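Local coordinates for protein angiotensin-converting enzyme (Anopheles gambiae, PDB 6S1Y) that probably acts as a zinc-dependent peptidase that, as relatives in the angiotensin-converting enzyme family do, trims dipeptides from the C-terminal ends of short peptides, at residues 516-521 and 525-530; 391-396 and 506-511; 158-163 and 458-463; 473-476 and 480-483. All blocks are in the same frame, centred on the assembly; numbering follows the deposited sequence. Where two conformers were deposited one is given.

Contact 1: 516-521 and 525-530; sequences GEYVKG and KTLNNC
Leu527 sets its CD2 methyl over one face of the Tyr518 ring, 3.8 Å from the ring centroid and 18° off the normal, which satisfies the geometry of a CH-pi contact. Beside it, Val519 N donates to Lys525 O over 3.0 Å. Lys525 O also lies 3.3 Å from Tyr518 CA, a C-H...O contact, and so receives both a backbone N-H and a backbone C-H. The aliphatic part of Lys525 folds back over the other segment: its CB is 3.4 Å from Glu517 O, and the bends at chi3 (142°) and chi4 bring CE, rather than the ammonium, nearest to Gly516 O. Glu517 packs its CB 3.8 Å from Cys530 SG, while its OE1 forms a salt bridge with Lys399 and accepts from Asp531 N.

A second shell fixes both segments. Gly516, at positive phi (64°), ends helix 495-514 in a Schellman motif. Thr526 to Asn529 form a type I turn, with a weak bond from Thr526 N to Asn529 OD1. The Cys530-Cys512 disulfide ties the end of this loop to helix 495-514. On the neighbouring helix 570-575, Tyr518 OH bonds to Glu574 and Asn528 ND2 to Tyr575 O, so the loop packs against both helix 495-514 and helix 570-575, with Lys399 of helix 398-403 holding its Glu517 side.

Contact 2: 391-396 and 506-511; sequences LSLSVS and QFHRAA
Ser394 OG faces the edge of the His508 ring, 4.0 Å from CE1, and is gripped by two polar partners: a water at 2.7 Å and the backbone N-H of Ile532. The water is also 2.6 Å from His508 ND1 and lies in the plane of the imidazole, so a single molecule bridges helix 381-395 to helix 495-514. Both side chains are buried, which makes this water an internal link in the structure.

The direct packing comes from Leu393. Its CB stands over one face of the His508 ring, 4.0 Å from the centroid and 19° off the normal, a CH-pi contact offset toward ND1 and CE1. Leu393 CD1 reaches further and touches His508 CB at 3.7 Å, so the leucine spans both the ring and its stem. With CG anti to the backbone N (chi1 177°), His508 extends across the gap between the helices, whose nearest CA atoms, those of Leu393 and His508, are 7.4 Å apart. At the end of the first segment Ser396 OG donates to Leu393 O over 2.9 Å, from 41° above the carbonyl plane.

The far nitrogen of the ring, NE2, bonds to Leu527 O. A carbonyl can only accept, and NE2 therefore probably carries a hydrogen. Polar partners at both nitrogens, together with aliphatic carbon over one face, restrain the rotation of the imidazole.

Contact 3: 158-163 and 458-463; sequences QWYNAT and KFWEMR
The helices holding Tyr160 and Trp460 keep their backbones well apart, with 12.9 Å between these two CA atoms, the nearest pair across the segments. Within this mostly helical fold of the angiotensin-converting enzyme family, the distance between helix 149-163 and helix 455-467 is spanned by two long aromatic side chains. Tyr160 CE2 approaches the rim of the indole, 3.9 Å from Trp460 CZ2 and near the plane of that ring. Seen from the tyrosine the approach is oblique: its ring and the six-membered ring of Trp460 have planes at 46° and centroids 6.0 Å apart. In Trp460 the first torsion (chi1 -71°) puts CG anti to the carbonyl carbon, and the six-membered ring then swings toward the other helix although the CB does not point there.

Neighbours set both rings. Phe459 CD2 lies 3.7 Å above the centre of one face of the Trp460 indole, and Trp156 stacks on Tyr160. The indole N-H is taken by Asp481 OD2 and both rings touch Arg475, so the aromatic pair borders a buried charged group. At the outer end of the phenol, Tyr160 OH bonds to Leu252 O and sits 4.1 Å from Trp460 CH2.

Contact 4: 473-476 and 480-483; sequences VVRT and FDPP
The guanidinium of Arg475 and the carboxylate of Asp481 lie nearly coplanar, their planes 24° apart, and meet edge to edge. Over one face of the carboxylate comes the Tyr160 ring, whose CD2 is 3.6 Å from Asp481 OD1. The pairing is a side-on, two-nitrogen salt bridge that closes the loop between the short strand 475-476, paired in parallel with 602-603, and the 3-10 turn beginning at Pro482.

Arg475 NE donates to Asp481 OD2 over 2.9 Å, and the N-H...O angle of this bond is 179°, essentially straight. Arg475 NH2 donates to Asp481 OD1 over 2.7 Å, using the syn lone pair of that oxygen. Each nitrogen thus takes its own oxygen, and the two bonds together restrain both flat groups against turning.

Both residues are buried, and further polar partners complete the site. Arg475 NH1 bonds to Asn161 OD1, while backbone bonds of Arg475 to Lys601 and Val603 hold the strand itself in place. With the arginine and a second donor on it, the carboxylate is probably stabilised in its charged form.

The arginine chain is not extended: it bends at chi2 and again at chi3 (-79°), which curls the guanidinium around so that its NE side meets the acid. The curl also brings the aliphatic Arg475 CG within 3.6 Å of Asp481 OD2.

How the contacts relate
The contacts form two clusters on opposite sides of the chain's centre. Contacts 1 and 2 both involve helix 495-514 and touch through the histidine of contact 2: the former is a partly exposed loop excursion, the latter a buried helix pair. Contacts 3 and 4, both buried, have centres only 3 Å apart and form one site, where the aromatic pair and the ion pair interlock; contacts 2 and 3 lie about 33 Å apart between centres. Contacts 2 and 3 join helices distant in sequence through rings, with a water in contact 2; contact 1 combines one backbone bond with apolar and CH-pi packing, and contact 4 is an ion pair.

Contact 1: 516-521 and 525-530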
loop_
_atom_site.group_PDB
_atom_site.type_symbol
_atom_site.label_atom_id
_atom_site.label_comp_id
_atom_site.label_asym_id
_atom_site.label_seq_id
_atom_site.Cartn_x
_atom_site.Cartn_y
_atom_site.Cartn_z
ATOM N N GLY A 516 22.761 -13.135 10.356
ATOM C CA GLY A 516 23.660 -12.788 11.447
ATOM C C GLY A 516 23.699 -11.307 11.759
ATOM O O GLY A 516 24.722 -10.800 12.232
ATOM N N GLU A 517 22.597 -10.597 11.506
ATOM C CA GLU A 517 22.520 -9.163 11.707
ATOM C C GLU A 517 21.687 -8.767 12.916
ATOM O O GLU A 517 21.684 -7.586 13.272
ATOM C CB GLU A 517 21.931 -8.485 10.454
ATOM C CG GLU A 517 22.886 -8.414 9.287
ATOM C CD GLU A 517 23.970 -7.429 9.537
ATOM O OE1 GLU A 517 23.764 -6.232 9.222
ATOM O OE2 GLU A 517 25.017 -7.841 10.086
ATOM N N TYR A 518 20.977 -9.705 13.543
ATOM C CA TYR A 518 20.090 -9.371 14.647
ATOM C C TYR A 518 20.233 -10.360 15.793
ATOM O O TYR A 518 19.959 -11.554 15.631
ATOM C CB TYR A 518 18.623 -9.345 14.198
ATOM C CG TYR A 518 17.660 -9.354 15.368
ATOM C CD1 TYR A 518 17.564 -8.255 16.225
ATOM C CD2 TYR A 518 16.860 -10.461 15.630
ATOM C CE1 TYR A 518 16.698 -8.258 17.309
ATOM C CE2 TYR A 518 15.989 -10.473 16.716
ATOM C CZ TYR A 518 15.911 -9.356 17.550
ATOM O OH TYR A 518 15.047 -9.338 18.627
ATOM N N VAL A 519 20.591 -9.849 16.965
ATOM C CA VAL A 519 20.513 -10.603 18.211
ATOM C C VAL A 519 19.695 -9.791 19.208
ATOM O O VAL A 519 19.988 -8.612 19.444
ATOM C CB VAL A 519 21.912 -10.901 18.791
ATOM C CG1 VAL A 519 21.782 -11.656 20.098
ATOM C CG2 VAL A 519 22.743 -11.673 17.780
ATOM N N LYS A 520 18.685 -10.420 19.796
ATOM C CA LYS A 520 17.865 -9.742 20.789
ATOM C C LYS A 520 18.729 -9.272 21.952
ATOM O O LYS A 520 19.557 -10.026 22.476
ATOM C CB LYS A 520 16.760 -10.671 21.285
ATOM C CG LYS A 520 15.632 -9.954 22.009
ATOM C CD LYS A 520 14.508 -10.917 22.346
ATOM C CE LYS A 520 13.814 -10.544 23.652
ATOM N NZ LYS A 520 12.677 -9.608 23.444
ATOM N N GLY A 521 18.546 -8.007 22.340
ATOM C CA GLY A 521 19.305 -7.415 23.415
ATOM C C GLY A 521 20.678 -6.923 23.038
ATOM O O GLY A 521 21.285 -6.178 23.818
ATOM N N LYS A 525 23.587 -5.194 17.188
ATOM C CA LYS A 525 22.865 -5.995 16.204
ATOM C C LYS A 525 21.352 -5.861 16.399
ATOM O O LYS A 525 20.626 -6.818 16.651
ATOM C CB LYS A 525 23.317 -7.453 16.277
ATOM C CG LYS A 525 24.748 -7.657 15.792
ATOM C CD LYS A 525 25.181 -9.119 15.879
ATOM C CE LYS A 525 26.058 -9.506 14.689
ATOM N NZ LYS A 525 27.313 -8.713 14.591
ATOM N N THR A 526 20.864 -4.633 16.237
ATOM C CA THR A 526 19.457 -4.327 16.431
ATOM C C THR A 526 18.686 -4.466 15.124
ATOM O O THR A 526 19.249 -4.499 14.024
ATOM C CB THR A 526 19.273 -2.901 16.957
ATOM O OG1 THR A 526 19.703 -1.968 15.948
ATOM C CG2 THR A 526 20.063 -2.684 18.253
ATOM N N LEU A 527 17.366 -4.499 15.255
ATOM C CA LEU A 527 16.521 -4.440 14.074
ATOM C C LEU A 527 16.707 -3.135 13.319
ATOM O O LEU A 527 16.466 -3.098 12.116
ATOM C CB LEU A 527 15.061 -4.600 14.468
ATOM C CG LEU A 527 14.730 -5.945 15.098
ATOM C CD1 LEU A 527 13.329 -5.932 15.690
ATOM C CD2 LEU A 527 14.864 -7.064 14.059
ATOM N N ASN A 528 17.159 -2.074 13.995
ATOM C CA ASN A 528 17.243 -0.758 13.384
ATOM C C ASN A 528 18.497 -0.545 12.552
ATOM O O ASN A 528 18.526 0.391 11.742
ATOM C CB ASN A 528 17.181 0.327 14.470
ATOM C CG ASN A 528 15.958 0.197 15.327
ATOM O OD1 ASN A 528 15.923 -0.606 16.262
ATOM N ND2 ASN A 528 14.921 0.950 14.991
ATOM N N ASN A 529 19.530 -1.374 12.723
ATOM C CA ASN A 529 20.762 -1.222 11.952
ATOM C C ASN A 529 21.099 -2.457 11.119
ATOM O O ASN A 529 22.228 -2.569 10.629
ATOM C CB ASN A 529 21.940 -0.865 12.877
ATOM C CG ASN A 529 22.264 -1.955 13.895
ATOM O OD1 ASN A 529 21.751 -3.076 13.819
ATOM N ND2 ASN A 529 23.124 -1.626 14.860
ATOM N N CYS A 530 20.148 -3.374 10.929
ATOM C CA CYS A 530 20.389 -4.592 10.164
ATOM C C CYS A 530 20.295 -4.343 8.666
ATOM O O CYS A 530 19.341 -3.723 8.195
ATOM C CB CYS A 530 19.372 -5.670 10.538
ATOM S SG CYS A 530 18.893 -6.703 9.069
#

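Contact 2: 391-396 and 506-511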
loop_
_atom_site.group_PDB
_atom_site.type_symbol
_atom_site.label_atom_id
_atom_site.label_comp_id
_atom_site.label_asym_id
_atom_site.label_seq_id
_atom_site.Cartn_x
_atom_site.Cartn_y
_atom_site.Cartn_z
ATOM N N LEU A 391 12.849 -5.252 2.007
ATOM C CA LEU A 391 14.091 -4.727 1.456
ATOM C C LEU A 391 14.271 -3.266 1.845
ATOM O O LEU A 391 15.373 -2.848 2.214
ATOM C CB LEU A 391 14.141 -4.869 -0.070
ATOM C CG LEU A 391 14.095 -6.263 -0.700
ATOM C CD1 LEU A 391 14.855 -6.292 -2.034
ATOM C CD2 LEU A 391 14.615 -7.301 0.236
ATOM N N SER A 392 13.199 -2.466 1.745
ATOM C CA SER A 392 13.327 -1.044 2.051
ATOM C C SER A 392 13.779 -0.820 3.486
ATOM O O SER A 392 14.477 0.165 3.763
ATOM C CB SER A 392 12.002 -0.318 1.812
ATOM O OG SER A 392 11.745 -0.200 0.432
ATOM N N LEU A 393 13.389 -1.706 4.413
ATOM C CA LEU A 393 13.896 -1.601 5.786
ATOM C C LEU A 393 15.422 -1.706 5.835
ATOM O O LEU A 393 16.070 -0.972 6.582
ATOM C CB LEU A 393 13.255 -2.664 6.683
ATOM C CG LEU A 393 11.810 -2.360 7.112
ATOM C CD1 LEU A 393 11.181 -3.520 7.871
ATOM C CD2 LEU A 393 11.747 -1.127 7.978
ATOM N N SER A 394 16.018 -2.621 5.057
ATOM C CA SER A 394 17.476 -2.715 5.026
ATOM C C SER A 394 18.080 -1.511 4.311
ATOM O O SER A 394 19.064 -0.928 4.787
ATOM C CB SER A 394 17.932 -4.012 4.336
ATOM O OG SER A 394 17.745 -5.161 5.153
ATOM N N VAL A 395 17.493 -1.125 3.170
ATOM C CA VAL A 395 18.029 -0.030 2.376
ATOM C C VAL A 395 18.047 1.263 3.165
ATOM O O VAL A 395 18.863 2.151 2.901
ATOM C CB VAL A 395 17.208 0.157 1.084
ATOM C CG1 VAL A 395 17.613 1.449 0.428
ATOM C CG2 VAL A 395 17.415 -0.988 0.131
ATOM N N SER A 396 17.133 1.406 4.133
ATOM C CA SER A 396 17.015 2.668 4.836
ATOM C C SER A 396 18.105 2.858 5.880
ATOM O O SER A 396 18.351 3.995 6.286
ATOM C CB SER A 396 15.636 2.771 5.481
ATOM O OG SER A 396 15.507 1.878 6.579
ATOM N N GLN A 506 8.065 -8.693 11.216
ATOM C CA GLN A 506 8.316 -10.104 11.507
ATOM C C GLN A 506 9.240 -10.720 10.460
ATOM O O GLN A 506 10.189 -11.426 10.804
ATOM C CB GLN A 506 6.989 -10.853 11.584
ATOM C CG GLN A 506 6.074 -10.335 12.682
ATOM C CD GLN A 506 4.778 -11.075 12.773
ATOM O OE1 GLN A 506 3.719 -10.569 12.361
ATOM N NE2 GLN A 506 4.821 -12.272 13.335
ATOM N N PHE A 507 8.990 -10.441 9.179
ATOM C CA PHE A 507 9.850 -10.930 8.102
ATOM C C PHE A 507 11.257 -10.345 8.229
ATOM O O PHE A 507 12.259 -11.064 8.118
ATOM C CB PHE A 507 9.247 -10.560 6.742
ATOM C CG PHE A 507 7.916 -11.223 6.433
ATOM C CD1 PHE A 507 7.482 -12.331 7.133
ATOM C CD2 PHE A 507 7.131 -10.752 5.399
ATOM C CE1 PHE A 507 6.284 -12.945 6.809
ATOM C CE2 PHE A 507 5.927 -11.358 5.071
ATOM C CZ PHE A 507 5.500 -12.451 5.777
ATOM N N HIS A 508 11.350 -9.028 8.450
ATOM C CA HIS A 508 12.651 -8.378 8.598
ATOM C C HIS A 508 13.447 -8.983 9.746
ATOM O O HIS A 508 14.659 -9.197 9.626
ATOM C CB HIS A 508 12.440 -6.881 8.819
ATOM C CG HIS A 508 13.696 -6.091 9.049
ATOM N ND1 HIS A 508 14.646 -5.904 8.075
ATOM C CD2 HIS A 508 14.121 -5.386 10.124
ATOM C CE1 HIS A 508 15.610 -5.131 8.536
ATOM N NE2 HIS A 508 15.319 -4.808 9.780
ATOM N N ARG A 509 12.793 -9.234 10.878
ATOM C CA ARG A 509 13.489 -9.800 12.026
ATOM C C ARG A 509 14.041 -11.178 11.694
ATOM O O ARG A 509 15.188 -11.493 12.035
ATOM C CB ARG A 509 12.540 -9.881 13.218
ATOM C CG ARG A 509 13.122 -10.602 14.448
ATOM C CD ARG A 509 12.271 -10.408 15.689
ATOM N NE ARG A 509 10.964 -11.029 15.563
ATOM C CZ ARG A 509 10.002 -10.940 16.473
ATOM N NH1 ARG A 509 10.205 -10.246 17.593
ATOM N NH2 ARG A 509 8.837 -11.541 16.263
ATOM N N ALA A 510 13.238 -12.011 11.031
ATOM C CA ALA A 510 13.690 -13.343 10.658
ATOM C C ALA A 510 14.835 -13.280 9.661
ATOM O O ALA A 510 15.794 -14.052 9.756
ATOM C CB ALA A 510 12.517 -14.140 10.087
ATOM N N ALA A 511 14.774 -12.357 8.706
ATOM C CA ALA A 511 15.834 -12.304 7.706
ATOM C C ALA A 511 17.133 -11.778 8.297
ATOM O O ALA A 511 18.220 -12.231 7.911
ATOM C CB ALA A 511 15.401 -11.441 6.517
HETATM O O HOH W 1 15.290 -6.169 5.548
#

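Contact 3: 158-163 and 458-463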
loop_
_atom_site.group_PDB
_atom_site.type_symbol
_atom_site.label_atom_id
_atom_site.label_comp_id
_atom_site.label_asym_id
_atom_site.label_seq_id
_atom_site.Cartn_x
_atom_site.Cartn_y
_atom_site.Cartn_z
ATOM N N GLN A 158 -8.288 22.338 -3.718
ATOM C CA GLN A 158 -8.407 22.004 -5.134
ATOM C C GLN A 158 -8.471 20.499 -5.344
ATOM O O GLN A 158 -9.354 19.990 -6.046
ATOM C CB GLN A 158 -7.224 22.582 -5.900
ATOM C CG GLN A 158 -7.257 24.094 -6.011
ATOM C CD GLN A 158 -8.254 24.571 -7.032
ATOM O OE1 GLN A 158 -8.360 24.008 -8.138
ATOM N NE2 GLN A 158 -8.990 25.615 -6.688
ATOM N N TRP A 159 -7.533 19.765 -4.743
ATOM C CA TRP A 159 -7.453 18.332 -4.992
ATOM C C TRP A 159 -8.736 17.625 -4.570
ATOM O O TRP A 159 -9.322 16.860 -5.348
ATOM C CB TRP A 159 -6.253 17.720 -4.258
ATOM C CG TRP A 159 -6.253 16.222 -4.400
ATOM C CD1 TRP A 159 -6.632 15.301 -3.466
ATOM C CD2 TRP A 159 -5.902 15.473 -5.575
ATOM N NE1 TRP A 159 -6.539 14.027 -3.981
ATOM C CE2 TRP A 159 -6.081 14.107 -5.269
ATOM C CE3 TRP A 159 -5.439 15.829 -6.853
ATOM C CZ2 TRP A 159 -5.816 13.101 -6.189
ATOM C CZ3 TRP A 159 -5.184 14.834 -7.762
ATOM C CH2 TRP A 159 -5.383 13.483 -7.433
ATOM N N TYR A 160 -9.170 17.849 -3.326
ATOM C CA TYR A 160 -10.318 17.139 -2.777
ATOM C C TYR A 160 -11.614 17.567 -3.461
ATOM O O TYR A 160 -12.505 16.741 -3.673
ATOM C CB TYR A 160 -10.394 17.376 -1.256
ATOM C CG TYR A 160 -9.490 16.485 -0.427
ATOM C CD1 TYR A 160 -8.107 16.761 -0.294
ATOM C CD2 TYR A 160 -9.984 15.340 0.177
ATOM C CE1 TYR A 160 -7.256 15.906 0.432
ATOM C CE2 TYR A 160 -9.141 14.481 0.910
ATOM C CZ TYR A 160 -7.798 14.779 1.048
ATOM O OH TYR A 160 -7.023 13.939 1.790
ATOM N N ASN A 161 -11.751 18.848 -3.810
ATOM C CA ASN A 161 -12.966 19.275 -4.503
ATOM C C ASN A 161 -13.074 18.615 -5.882
ATOM O O ASN A 161 -14.177 18.374 -6.366
ATOM C CB ASN A 161 -13.023 20.809 -4.625
ATOM C CG ASN A 161 -13.585 21.495 -3.353
ATOM O OD1 ASN A 161 -13.390 21.008 -2.219
ATOM N ND2 ASN A 161 -14.277 22.627 -3.531
ATOM N N ALA A 162 -11.951 18.274 -6.506
ATOM C CA ALA A 162 -11.953 17.719 -7.849
ATOM C C ALA A 162 -12.039 16.195 -7.886
ATOM O O ALA A 162 -12.594 15.645 -8.854
ATOM C CB ALA A 162 -10.687 18.167 -8.595
ATOM N N THR A 163 -11.518 15.489 -6.880
ATOM C CA THR A 163 -11.457 14.037 -6.946
ATOM C C THR A 163 -12.429 13.360 -5.993
ATOM O O THR A 163 -12.529 12.127 -6.020
ATOM C CB THR A 163 -10.024 13.519 -6.671
ATOM O OG1 THR A 163 -9.578 13.893 -5.352
ATOM C CG2 THR A 163 -9.067 14.067 -7.706
ATOM N N LYS A 458 -18.583 10.900 8.925
ATOM C CA LYS A 458 -18.083 9.682 9.560
ATOM C C LYS A 458 -16.681 9.330 9.064
ATOM O O LYS A 458 -15.882 8.754 9.810
ATOM C CB LYS A 458 -19.052 8.513 9.340
ATOM C CG LYS A 458 -20.249 8.512 10.332
ATOM C CD LYS A 458 -19.786 8.243 11.759
ATOM C CE LYS A 458 -20.949 8.026 12.744
ATOM N NZ LYS A 458 -20.541 7.123 13.877
ATOM N N PHE A 459 -16.339 9.703 7.831
ATOM C CA PHE A 459 -14.963 9.550 7.366
ATOM C C PHE A 459 -14.008 10.410 8.187
ATOM O O PHE A 459 -13.081 9.902 8.835
ATOM C CB PHE A 459 -14.879 9.920 5.896
ATOM C CG PHE A 459 -13.478 9.895 5.340
ATOM C CD1 PHE A 459 -12.829 8.687 5.101
ATOM C CD2 PHE A 459 -12.846 11.072 4.995
ATOM C CE1 PHE A 459 -11.549 8.656 4.562
ATOM C CE2 PHE A 459 -11.586 11.058 4.457
ATOM C CZ PHE A 459 -10.923 9.837 4.244
ATOM N N TRP A 460 -14.233 11.727 8.193
ATOM C CA TRP A 460 -13.312 12.610 8.894
ATOM C C TRP A 460 -13.355 12.393 10.403
ATOM O O TRP A 460 -12.362 12.638 11.092
ATOM C CB TRP A 460 -13.617 14.067 8.549
ATOM C CG TRP A 460 -13.246 14.415 7.137
ATOM C CD1 TRP A 460 -14.079 14.840 6.130
ATOM C CD2 TRP A 460 -11.931 14.360 6.570
ATOM N NE1 TRP A 460 -13.347 15.052 4.957
ATOM C CE2 TRP A 460 -12.034 14.751 5.207
ATOM C CE3 TRP A 460 -10.675 14.006 7.075
ATOM C CZ2 TRP A 460 -10.931 14.815 4.371
ATOM C CZ3 TRP A 460 -9.581 14.061 6.224
ATOM C CH2 TRP A 460 -9.722 14.467 4.892
ATOM N N GLU A 461 -14.480 11.911 10.935
ATOM C CA GLU A 461 -14.539 11.599 12.359
ATOM C C GLU A 461 -13.620 10.427 12.681
ATOM O O GLU A 461 -12.886 10.462 13.678
ATOM C CB GLU A 461 -15.991 11.305 12.788
ATOM C CG GLU A 461 -16.134 10.826 14.235
ATOM C CD GLU A 461 -17.567 10.398 14.591
ATOM O OE1 GLU A 461 -17.895 9.201 14.427
ATOM O OE2 GLU A 461 -18.366 11.265 15.013
ATOM N N MET A 462 -13.628 9.390 11.839
ATOM C CA MET A 462 -12.725 8.263 12.071
ATOM C C MET A 462 -11.264 8.669 11.872
ATOM O O MET A 462 -10.395 8.271 12.652
ATOM C CB MET A 462 -13.099 7.097 11.146
ATOM C CG MET A 462 -14.358 6.329 11.589
ATOM S SD MET A 462 -14.765 4.898 10.536
ATOM C CE MET A 462 -13.109 4.379 10.245
ATOM N N ARG A 463 -10.967 9.466 10.841
ATOM C CA ARG A 463 -9.585 9.915 10.663
ATOM C C ARG A 463 -9.107 10.681 11.897
ATOM O O ARG A 463 -7.953 10.534 12.333
ATOM C CB ARG A 463 -9.453 10.784 9.404
ATOM C CG ARG A 463 -9.832 10.100 8.074
ATOM C CD ARG A 463 -8.746 9.168 7.520
ATOM N NE ARG A 463 -7.480 9.881 7.415
ATOM C CZ ARG A 463 -6.421 9.648 8.190
ATOM N NH1 ARG A 463 -6.428 8.678 9.115
ATOM N NH2 ARG A 463 -5.360 10.396 8.034
#

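Contact 4: 473-476 and 480-483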
loop_
_atom_site.group_PDB
_atom_site.type_symbol
_atom_site.label_atom_id
_atom_site.label_comp_id
_atom_site.label_asym_id
_atom_site.label_seq_id
_atom_site.Cartn_x
_atom_site.Cartn_y
_atom_site.Cartn_z
ATOM N N VAL A 473 -9.775 23.135 6.228
ATOM C CA VAL A 473 -10.952 23.987 6.140
ATOM C C VAL A 473 -12.139 23.144 6.585
ATOM O O VAL A 473 -12.074 21.913 6.621
ATOM C CB VAL A 473 -11.207 24.517 4.718
ATOM C CG1 VAL A 473 -10.061 25.412 4.241
ATOM C CG2 VAL A 473 -11.428 23.338 3.771
ATOM N N VAL A 474 -13.250 23.816 6.867
ATOM C CA VAL A 474 -14.468 23.113 7.228
ATOM C C VAL A 474 -15.008 22.369 6.017
ATOM O O VAL A 474 -15.111 22.939 4.927
ATOM C CB VAL A 474 -15.501 24.106 7.784
ATOM C CG1 VAL A 474 -16.837 23.425 8.020
ATOM C CG2 VAL A 474 -14.974 24.733 9.072
ATOM N N ARG A 475 -15.333 21.089 6.200
ATOM C CA ARG A 475 -16.020 20.277 5.199
ATOM C C ARG A 475 -17.469 20.036 5.633
ATOM O O ARG A 475 -17.817 20.185 6.810
ATOM C CB ARG A 475 -15.307 18.926 4.978
ATOM C CG ARG A 475 -13.782 19.020 4.720
ATOM C CD ARG A 475 -13.424 19.782 3.453
ATOM N NE ARG A 475 -13.599 18.984 2.249
ATOM C CZ ARG A 475 -13.619 19.482 1.023
ATOM N NH1 ARG A 475 -13.515 20.796 0.850
ATOM N NH2 ARG A 475 -13.762 18.678 -0.027
ATOM N N THR A 476 -18.306 19.627 4.676
ATOM C CA THR A 476 -19.717 19.347 4.932
ATOM C C THR A 476 -20.113 18.063 4.211
ATOM O O THR A 476 -19.305 17.459 3.486
ATOM C CB THR A 476 -20.621 20.504 4.468
ATOM O OG1 THR A 476 -20.624 20.561 3.033
ATOM C CG2 THR A 476 -20.137 21.840 5.046
ATOM N N PHE A 480 -17.507 15.185 -0.488
ATOM C CA PHE A 480 -17.444 13.729 -0.306
ATOM C C PHE A 480 -15.999 13.285 -0.589
ATOM O O PHE A 480 -15.625 13.005 -1.729
ATOM C CB PHE A 480 -18.441 13.006 -1.193
ATOM C CG PHE A 480 -18.312 11.510 -1.127
ATOM C CD1 PHE A 480 -18.410 10.858 0.070
ATOM C CD2 PHE A 480 -18.072 10.775 -2.255
ATOM C CE1 PHE A 480 -18.273 9.492 0.144
ATOM C CE2 PHE A 480 -17.945 9.405 -2.189
ATOM C CZ PHE A 480 -18.045 8.762 -0.987
ATOM N N ASP A 481 -15.216 13.198 0.467
ATOM C CA ASP A 481 -13.770 13.232 0.350
ATOM C C ASP A 481 -13.042 11.894 0.228
ATOM O O ASP A 481 -11.905 11.873 -0.255
ATOM C CB ASP A 481 -13.229 14.022 1.553
ATOM C CG ASP A 481 -13.573 15.500 1.470
ATOM O OD1 ASP A 481 -13.465 16.031 0.337
ATOM O OD2 ASP A 481 -13.947 16.123 2.513
ATOM N N PRO A 482 -13.642 10.771 0.603
ATOM C CA PRO A 482 -12.923 9.469 0.522
ATOM C C PRO A 482 -12.350 9.163 -0.851
ATOM O O PRO A 482 -11.244 8.604 -0.944
ATOM C CB PRO A 482 -14.009 8.452 0.911
ATOM C CG PRO A 482 -14.834 9.248 1.895
ATOM C CD PRO A 482 -14.931 10.625 1.310
ATOM N N PRO A 483 -13.050 9.475 -1.946
ATOM C CA PRO A 483 -12.513 9.092 -3.273
ATOM C C PRO A 483 -11.271 9.876 -3.691
ATOM O O PRO A 483 -10.646 9.515 -4.692
ATOM C CB PRO A 483 -13.687 9.365 -4.234
ATOM C CG PRO A 483 -14.899 9.398 -3.345
ATOM C CD PRO A 483 -14.418 10.002 -2.044
#